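Local coordinates for protein HepC.19480.a.B1 (Helicobacter pylori, PDB 6MTZ) that is of unknown function but probably acts as a metal-dependent phosphoesterase of the DHH/DHHA1 family, cleaving phosphodiester or phosphoanhydride bonds, at residues D20-Q25 with C37-Y42; V69-L74 with L100-I105; T121-T126 with M154-D159. All coordinates share one frame; numbering follows the deposited sequence.

Contact 1: residues D20-Q25 with C37-Y42; sequences DGYACQ and CYNANY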
# COMPACT_ATOMS: atom_id res chain seq x y z
N ASP A 20 8.31 8.48 -5.24
CA ASP A 20 9.49 7.73 -5.68
C ASP A 20 9.27 6.23 -5.48
O ASP A 20 9.52 5.42 -6.38
CB ASP A 20 10.74 8.22 -4.92
CG ASP A 20 12.07 7.80 -5.58
OD1 ASP A 20 12.06 7.28 -6.71
OD2 ASP A 20 13.14 8.00 -4.95
N GLY A 21 8.73 5.86 -4.31
CA GLY A 21 8.54 4.45 -4.02
C GLY A 21 7.59 3.75 -4.97
O GLY A 21 7.84 2.62 -5.40
N TYR A 22 6.46 4.40 -5.30
CA TYR A 22 5.51 3.74 -6.20
C TYR A 22 5.93 3.85 -7.67
O TYR A 22 5.65 2.93 -8.45
CB TYR A 22 4.09 4.30 -6.02
CG TYR A 22 3.33 3.65 -4.88
CD1 TYR A 22 2.87 2.35 -4.99
CD2 TYR A 22 3.09 4.34 -3.70
CE1 TYR A 22 2.19 1.75 -3.95
CE2 TYR A 22 2.40 3.75 -2.66
CZ TYR A 22 1.95 2.46 -2.78
OH TYR A 22 1.26 1.87 -1.74
N ALA A 23 6.57 4.95 -8.07
CA ALA A 23 7.08 5.05 -9.43
C ALA A 23 8.09 3.94 -9.76
O ALA A 23 8.17 3.50 -10.92
CB ALA A 23 7.70 6.43 -9.63
N CYS A 24 8.87 3.50 -8.78
CA CYS A 24 9.75 2.34 -9.01
C CYS A 24 8.95 1.17 -9.55
O CYS A 24 9.41 0.43 -10.42
CB CYS A 24 10.46 1.94 -7.72
SG CYS A 24 11.71 3.14 -7.19
N GLN A 25 7.74 0.98 -9.03
CA GLN A 25 6.94 -0.18 -9.40
C GLN A 25 6.15 0.03 -10.69
O GLN A 25 5.88 -0.94 -11.40
CB GLN A 25 6.00 -0.53 -8.25
CG GLN A 25 6.77 -1.02 -7.05
CD GLN A 25 5.91 -1.19 -5.82
OE1 GLN A 25 5.00 -0.41 -5.57
NE2 GLN A 25 6.22 -2.22 -5.04
N CYS A 37 4.24 -7.20 -6.39
CA CYS A 37 4.77 -6.02 -5.72
C CYS A 37 4.38 -5.99 -4.25
O CYS A 37 3.37 -6.56 -3.83
CB CYS A 37 4.29 -4.74 -6.40
SG CYS A 37 4.96 -4.46 -8.03
N TYR A 38 5.19 -5.28 -3.47
CA TYR A 38 5.03 -5.14 -2.03
C TYR A 38 5.49 -3.74 -1.66
O TYR A 38 6.40 -3.19 -2.29
CB TYR A 38 5.86 -6.16 -1.25
CG TYR A 38 5.64 -7.62 -1.61
CD1 TYR A 38 6.22 -8.17 -2.75
CD2 TYR A 38 4.87 -8.45 -0.80
CE1 TYR A 38 6.03 -9.49 -3.08
CE2 TYR A 38 4.68 -9.79 -1.13
CZ TYR A 38 5.27 -10.29 -2.28
OH TYR A 38 5.11 -11.61 -2.64
N ASN A 39 4.88 -3.18 -0.62
CA ASN A 39 5.27 -1.85 -0.18
C ASN A 39 5.39 -1.81 1.33
O ASN A 39 4.71 -2.54 2.05
CB ASN A 39 4.29 -0.78 -0.67
CG ASN A 39 4.22 -0.73 -2.19
OD1 ASN A 39 3.57 -1.57 -2.83
ND2 ASN A 39 4.89 0.25 -2.78
N ALA A 40 6.26 -0.92 1.79
CA ALA A 40 6.54 -0.77 3.21
C ALA A 40 6.89 0.68 3.48
O ALA A 40 7.51 1.34 2.65
CB ALA A 40 7.69 -1.70 3.64
N ASN A 41 6.44 1.18 4.62
CA ASN A 41 6.83 2.52 5.02
C ASN A 41 8.04 2.43 5.94
O ASN A 41 9.18 2.60 5.49
CB ASN A 41 5.67 3.25 5.70
CG ASN A 41 5.99 4.69 6.00
OD1 ASN A 41 7.00 5.22 5.55
ND2 ASN A 41 5.12 5.34 6.77
N TYR A 42 7.80 2.11 7.21
CA TYR A 42 8.83 2.06 8.25
C TYR A 42 9.44 0.67 8.39
O TYR A 42 9.08 -0.28 7.69
CB TYR A 42 8.24 2.50 9.59
CG TYR A 42 7.72 3.90 9.56
CD1 TYR A 42 8.57 4.96 9.24
CD2 TYR A 42 6.40 4.18 9.84
CE1 TYR A 42 8.10 6.26 9.21
CE2 TYR A 42 5.92 5.49 9.81
CZ TYR A 42 6.78 6.52 9.49
OH TYR A 42 6.33 7.82 9.45

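Contact 2: residues V69-L74 with L100-I105; sequences VSDLNL and LLDHHI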
# COMPACT_ATOMS: atom_id res chain seq x y z
N VAL A 69 14.49 -4.63 -4.49
CA VAL A 69 14.16 -3.75 -3.38
C VAL A 69 14.62 -2.35 -3.75
O VAL A 69 15.80 -2.14 -4.06
CB VAL A 69 14.83 -4.21 -2.06
CG1 VAL A 69 14.37 -3.35 -0.88
CG2 VAL A 69 14.53 -5.70 -1.79
N SER A 70 13.71 -1.38 -3.69
CA SER A 70 13.97 -0.03 -4.16
C SER A 70 13.47 0.98 -3.14
O SER A 70 12.40 0.79 -2.56
CB SER A 70 13.31 0.24 -5.52
OG SER A 70 11.93 -0.10 -5.47
N ASP A 71 14.26 2.05 -2.94
CA ASP A 71 13.86 3.23 -2.18
C ASP A 71 13.72 2.94 -0.69
O ASP A 71 12.98 3.63 0.02
CB ASP A 71 12.57 3.84 -2.73
CG ASP A 71 12.40 5.29 -2.34
OD1 ASP A 71 13.43 5.98 -2.13
OD2 ASP A 71 11.23 5.73 -2.22
N LEU A 72 14.39 1.90 -0.21
CA LEU A 72 14.38 1.55 1.20
C LEU A 72 15.81 1.27 1.61
O LEU A 72 16.59 0.71 0.83
CB LEU A 72 13.50 0.33 1.45
CG LEU A 72 12.01 0.45 1.14
CD1 LEU A 72 11.44 -0.92 0.86
CD2 LEU A 72 11.25 1.11 2.29
N ASN A 73 16.17 1.65 2.83
CA ASN A 73 17.45 1.21 3.35
C ASN A 73 17.20 0.17 4.42
O ASN A 73 16.21 0.25 5.16
CB ASN A 73 18.31 2.37 3.88
CG ASN A 73 17.73 3.04 5.08
OD1 ASN A 73 16.56 3.41 5.09
ND2 ASN A 73 18.56 3.24 6.10
N LEU A 74 18.05 -0.85 4.45
CA LEU A 74 17.96 -1.92 5.43
C LEU A 74 19.02 -1.69 6.49
O LEU A 74 20.10 -1.16 6.21
CB LEU A 74 18.16 -3.29 4.76
CG LEU A 74 17.32 -3.59 3.50
CD1 LEU A 74 17.72 -4.93 2.88
CD2 LEU A 74 15.84 -3.59 3.84
N LEU A 100 19.26 -4.56 -4.55
CA LEU A 100 18.71 -3.43 -3.81
C LEU A 100 19.23 -2.15 -4.45
O LEU A 100 20.44 -2.01 -4.69
CB LEU A 100 19.08 -3.48 -2.32
CG LEU A 100 18.40 -2.41 -1.44
CD1 LEU A 100 17.99 -2.96 -0.07
CD2 LEU A 100 19.25 -1.15 -1.25
N LEU A 101 18.31 -1.22 -4.73
CA LEU A 101 18.61 0.07 -5.34
C LEU A 101 18.07 1.17 -4.44
O LEU A 101 16.87 1.18 -4.15
CB LEU A 101 17.98 0.19 -6.73
CG LEU A 101 18.35 -0.95 -7.68
CD1 LEU A 101 17.49 -0.90 -8.93
CD2 LEU A 101 19.86 -0.91 -8.02
N ASP A 102 18.93 2.09 -4.01
CA ASP A 102 18.47 3.13 -3.10
C ASP A 102 19.42 4.33 -3.16
O ASP A 102 20.53 4.25 -3.69
CB ASP A 102 18.35 2.61 -1.65
CG ASP A 102 17.82 3.67 -0.70
OD1 ASP A 102 16.83 4.34 -1.07
OD2 ASP A 102 18.39 3.87 0.39
N HIS A 103 18.96 5.44 -2.57
CA HIS A 103 19.68 6.71 -2.60
C HIS A 103 19.81 7.39 -1.24
O HIS A 103 20.19 8.56 -1.19
CB HIS A 103 19.00 7.65 -3.60
CG HIS A 103 17.70 8.22 -3.11
ND1 HIS A 103 17.62 9.33 -2.30
CD2 HIS A 103 16.42 7.83 -3.34
CE1 HIS A 103 16.36 9.60 -2.04
NE2 HIS A 103 15.61 8.70 -2.66
N HIS A 104 19.54 6.69 -0.14
CA HIS A 104 19.52 7.28 1.20
C HIS A 104 20.88 7.10 1.87
O HIS A 104 21.31 5.96 2.12
CB HIS A 104 18.42 6.65 2.06
CG HIS A 104 17.03 7.05 1.68
ND1 HIS A 104 16.29 6.39 0.72
CD2 HIS A 104 16.22 8.04 2.16
CE1 HIS A 104 15.10 6.96 0.61
NE2 HIS A 104 15.03 7.96 1.47
N ILE A 105 21.53 8.21 2.21
CA ILE A 105 22.87 8.17 2.79
C ILE A 105 22.90 7.43 4.13
O ILE A 105 23.97 6.99 4.57
CB ILE A 105 23.44 9.60 2.94
CG1 ILE A 105 24.95 9.57 3.17
CG2 ILE A 105 22.79 10.32 4.12
CD1 ILE A 105 25.71 8.85 2.08
O HOH W 1 16.06 -0.04 -1.43

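Contact 3: residues T121-T126 with M154-D159; sequences TNRCAT and MVNSVD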
# COMPACT_ATOMS: atom_id res chain seq x y z
N THR A 121 23.41 8.36 -4.06
CA THR A 121 22.66 9.44 -3.44
C THR A 121 22.30 10.56 -4.41
O THR A 121 21.59 11.49 -4.02
CB THR A 121 23.45 10.03 -2.26
OG1 THR A 121 24.63 10.68 -2.75
CG2 THR A 121 23.85 8.94 -1.28
N ASN A 122 22.78 10.50 -5.64
CA ASN A 122 22.59 11.58 -6.60
C ASN A 122 21.37 11.40 -7.50
O ASN A 122 21.10 12.28 -8.33
CB ASN A 122 23.85 11.73 -7.44
CG ASN A 122 25.04 12.13 -6.60
OD1 ASN A 122 24.94 13.02 -5.76
ND2 ASN A 122 26.16 11.45 -6.80
N ARG A 123 20.63 10.30 -7.37
CA ARG A 123 19.47 10.03 -8.20
C ARG A 123 18.33 9.56 -7.31
O ARG A 123 18.55 9.01 -6.23
CB ARG A 123 19.74 8.95 -9.26
CG ARG A 123 20.54 9.43 -10.48
CD ARG A 123 20.86 8.27 -11.41
NE ARG A 123 21.82 7.35 -10.81
CZ ARG A 123 22.01 6.09 -11.20
NH1 ARG A 123 21.29 5.59 -12.20
NH2 ARG A 123 22.91 5.33 -10.60
N CYS A 124 17.10 9.78 -7.78
CA CYS A 124 15.98 9.18 -7.09
C CYS A 124 15.98 7.68 -7.36
O CYS A 124 16.60 7.19 -8.32
CB CYS A 124 14.66 9.81 -7.54
SG CYS A 124 14.12 9.27 -9.19
N ALA A 125 15.27 6.94 -6.51
CA ALA A 125 15.23 5.49 -6.65
C ALA A 125 14.60 5.09 -7.98
O ALA A 125 15.06 4.13 -8.62
CB ALA A 125 14.47 4.87 -5.48
N THR A 126 13.56 5.81 -8.42
CA THR A 126 12.91 5.46 -9.68
C THR A 126 13.89 5.49 -10.85
O THR A 126 13.88 4.60 -11.71
CB THR A 126 11.72 6.38 -9.94
OG1 THR A 126 10.71 6.09 -8.98
CG2 THR A 126 11.13 6.12 -11.32
N MET A 154 10.98 13.28 -14.52
CA MET A 154 10.14 14.15 -13.70
C MET A 154 10.22 13.77 -12.23
O MET A 154 10.46 14.61 -11.36
CB MET A 154 8.68 14.08 -14.19
CG MET A 154 7.66 14.64 -13.16
SD MET A 154 5.96 14.05 -13.37
CE MET A 154 6.00 12.47 -12.52
N VAL A 155 10.02 12.48 -11.93
CA VAL A 155 10.20 12.01 -10.57
C VAL A 155 11.58 12.37 -10.06
O VAL A 155 11.74 12.81 -8.91
CB VAL A 155 9.94 10.50 -10.47
CG1 VAL A 155 10.31 9.98 -9.08
CG2 VAL A 155 8.48 10.19 -10.76
N ASN A 156 12.61 12.22 -10.89
CA ASN A 156 13.96 12.53 -10.43
C ASN A 156 14.07 14.00 -10.04
O ASN A 156 14.59 14.33 -8.96
CB ASN A 156 15.00 12.17 -11.49
CG ASN A 156 16.43 12.15 -10.91
OD1 ASN A 156 16.79 11.24 -10.16
ND2 ASN A 156 17.22 13.16 -11.24
N SER A 157 13.54 14.90 -10.88
CA SER A 157 13.71 16.33 -10.63
C SER A 157 13.08 16.75 -9.31
O SER A 157 13.65 17.55 -8.56
CB SER A 157 13.12 17.15 -11.78
OG SER A 157 13.80 16.92 -12.99
N VAL A 158 11.89 16.23 -9.00
CA VAL A 158 11.25 16.70 -7.77
C VAL A 158 11.85 16.00 -6.56
O VAL A 158 11.96 16.60 -5.48
CB VAL A 158 9.71 16.54 -7.83
CG1 VAL A 158 9.30 15.08 -7.92
CG2 VAL A 158 9.05 17.18 -6.63
N ASP A 159 12.29 14.76 -6.72
CA ASP A 159 12.85 14.03 -5.59
C ASP A 159 14.16 14.65 -5.12
O ASP A 159 14.42 14.72 -3.92
CB ASP A 159 13.04 12.56 -5.96
CG ASP A 159 13.51 11.72 -4.78
OD1 ASP A 159 14.74 11.57 -4.61
OD2 ASP A 159 12.65 11.23 -4.02
O HOH W 2 20.10 13.13 -10.53

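Contact 1: residues D20-Q25 with C37-Y42
Gln25 reaches from helix 19-29 to the strand segment Cys37-Asn39 and is a worked example of how one amide can tie a helix to the sheet beneath it. At its root, CB approaches Cys37 SG at 4.1 Å, and CG keeps much the same separation, the thiol lying beside the aliphatic part of the chain. Beyond CG the chain runs extended (chi2 172°), which carries the amide past the cysteine to the next residues of the strand. There OE1 accepts from Asn39 ND2 at 2.9 Å; the donor stands above the carbonyl plane of Gln25, and the two amide planes are 82° apart. NE2 gives a weak, bent hydrogen bond to the backbone O of Tyr38, also 2.9 Å long, and has a second acceptor in the carbonyl of His13.

The segments belong to the beta-alpha-beta unit formed by strand 10-15, helix 19-29 and strand 35-39, in which the two strands are parallel neighbours. The short helix segment runs antiparallel to the strand, their axes 9.9 Å apart, as expected of the helix in such a crossover.

The polar atoms of Asn39 have several partners in this buried setting. Its ND2 also donates to the carbonyl of His16, while OD1 takes a hydrogen bond from Arg194 of helix 190-203. Tyr22 lays one face of its ring over the same amide: CE1 comes within 3.3 Å of Asn39 ND2, and ring and amide planes differ by 29°. The Tyr22 side chain also packs against Asn193 and Lys197 of helix 190-203.

Contact 2: residues V69-L74 with L100-I105
Asp71 meets both histidines of the Asp102-His103-His104 sequence, which matches the motif that gives the DHH phosphoesterases their name; in relatives, acidic and histidine residues of this region bind divalent metal ions. Its OD1 lies 3.4 Å from His104 CE1, at the edge of that ring and near its plane, and 3.5 Å from His103 NE2. The first torsion sets CG opposite the backbone N (chi1 -159°), which turns the carboxylate to the histidines although its CB points away from segment 100-105.

Next comes the residue that holds the His104 ring. Asp102 OD1 takes the His104 ND1 hydrogen in the imidazole plane, at 2.8 Å and on its syn lone pair. Its OD2 accepts from His104 N, closing an Asx turn, while a face of the His103 ring lies over His104.

Farther out, parallel strands 64-70 and 95-102 hold these loops in register: Leu101 N donates to Val69 O (2.8 Å) and Asp71 N to Leu101 O. On the face carrying Val69 and Leu100, Leu100 CD1 packs against Val69 CG1 and Leu74 CD1. Where the strands part, a water accepts from Leu72 N at 2.8 Å and donates to Leu101 O at 3.1 Å.

Contact 3: residues T121-T126 with M154-D159
A buried side-chain-to-backbone hydrogen bond at a helix start joins Cys124 to Asn156: the N-cap residue of helix 125-136 is held by a side chain from the last turn of helix 145-159. Both helices belong to the alpha/beta domain that carries the parallel sheet, and the first follows the loop that leaves edge strand 117-119.

The central bond runs from Cys124 N to Asn156 OD1, 2.8 Å long and nearly straight at 175°, with the donor tilted from the carbonyl plane. Asn156 can reach because its CG lies opposite the backbone N (chi1 -165°), directing the amide off the helix to the loop. The other end of that amide is engaged as well: ND2 donates at 3.0 Å to a water that in turn donates to Asn122 O. One side chain thus fixes two points of the approach to the helix, one directly and one through solvent, and the two partners together set the flip of the amide.

Cys124 has its SG between the backbone N and the carbonyl carbon (chi1 75°), the rotation in which the sulfur caps a backbone NH just beyond Thr126. The first NH groups of this helix, those of Ala125 and Thr126, are taken by Asp20 of helix 19-29. The same sulfur packs 3.9 Å from Val155 CG1, and Thr126 crosses this valine at about a right angle, its OG1 also 3.9 Å from CG1. One turn along from Val155, Asp159 leans over the other end of the cysteine, its OD1 3.4 Å from Cys124 CB.

Contacts 1, 2 and 3 follow one another along the chain, each closing before the next opens, and their centres lie about 11 to 14 Å apart. Contacts 1 and 2 share the five-stranded parallel sheet; contact 3 joins the start of helix 125-136 to the end of helix 145-159. All three meet around Asp20: its OD2 lies 3.5 Å from Asp71 OD1 of contact 2, while the same carboxylate reaches the helix start of contact 3. His103 NE2 approaches both Asp20 and Asp159. Such a cluster of carboxylates and imidazoles, beside the DHH sequence, is consistent with the metal-binding active site of related phosphoesterases.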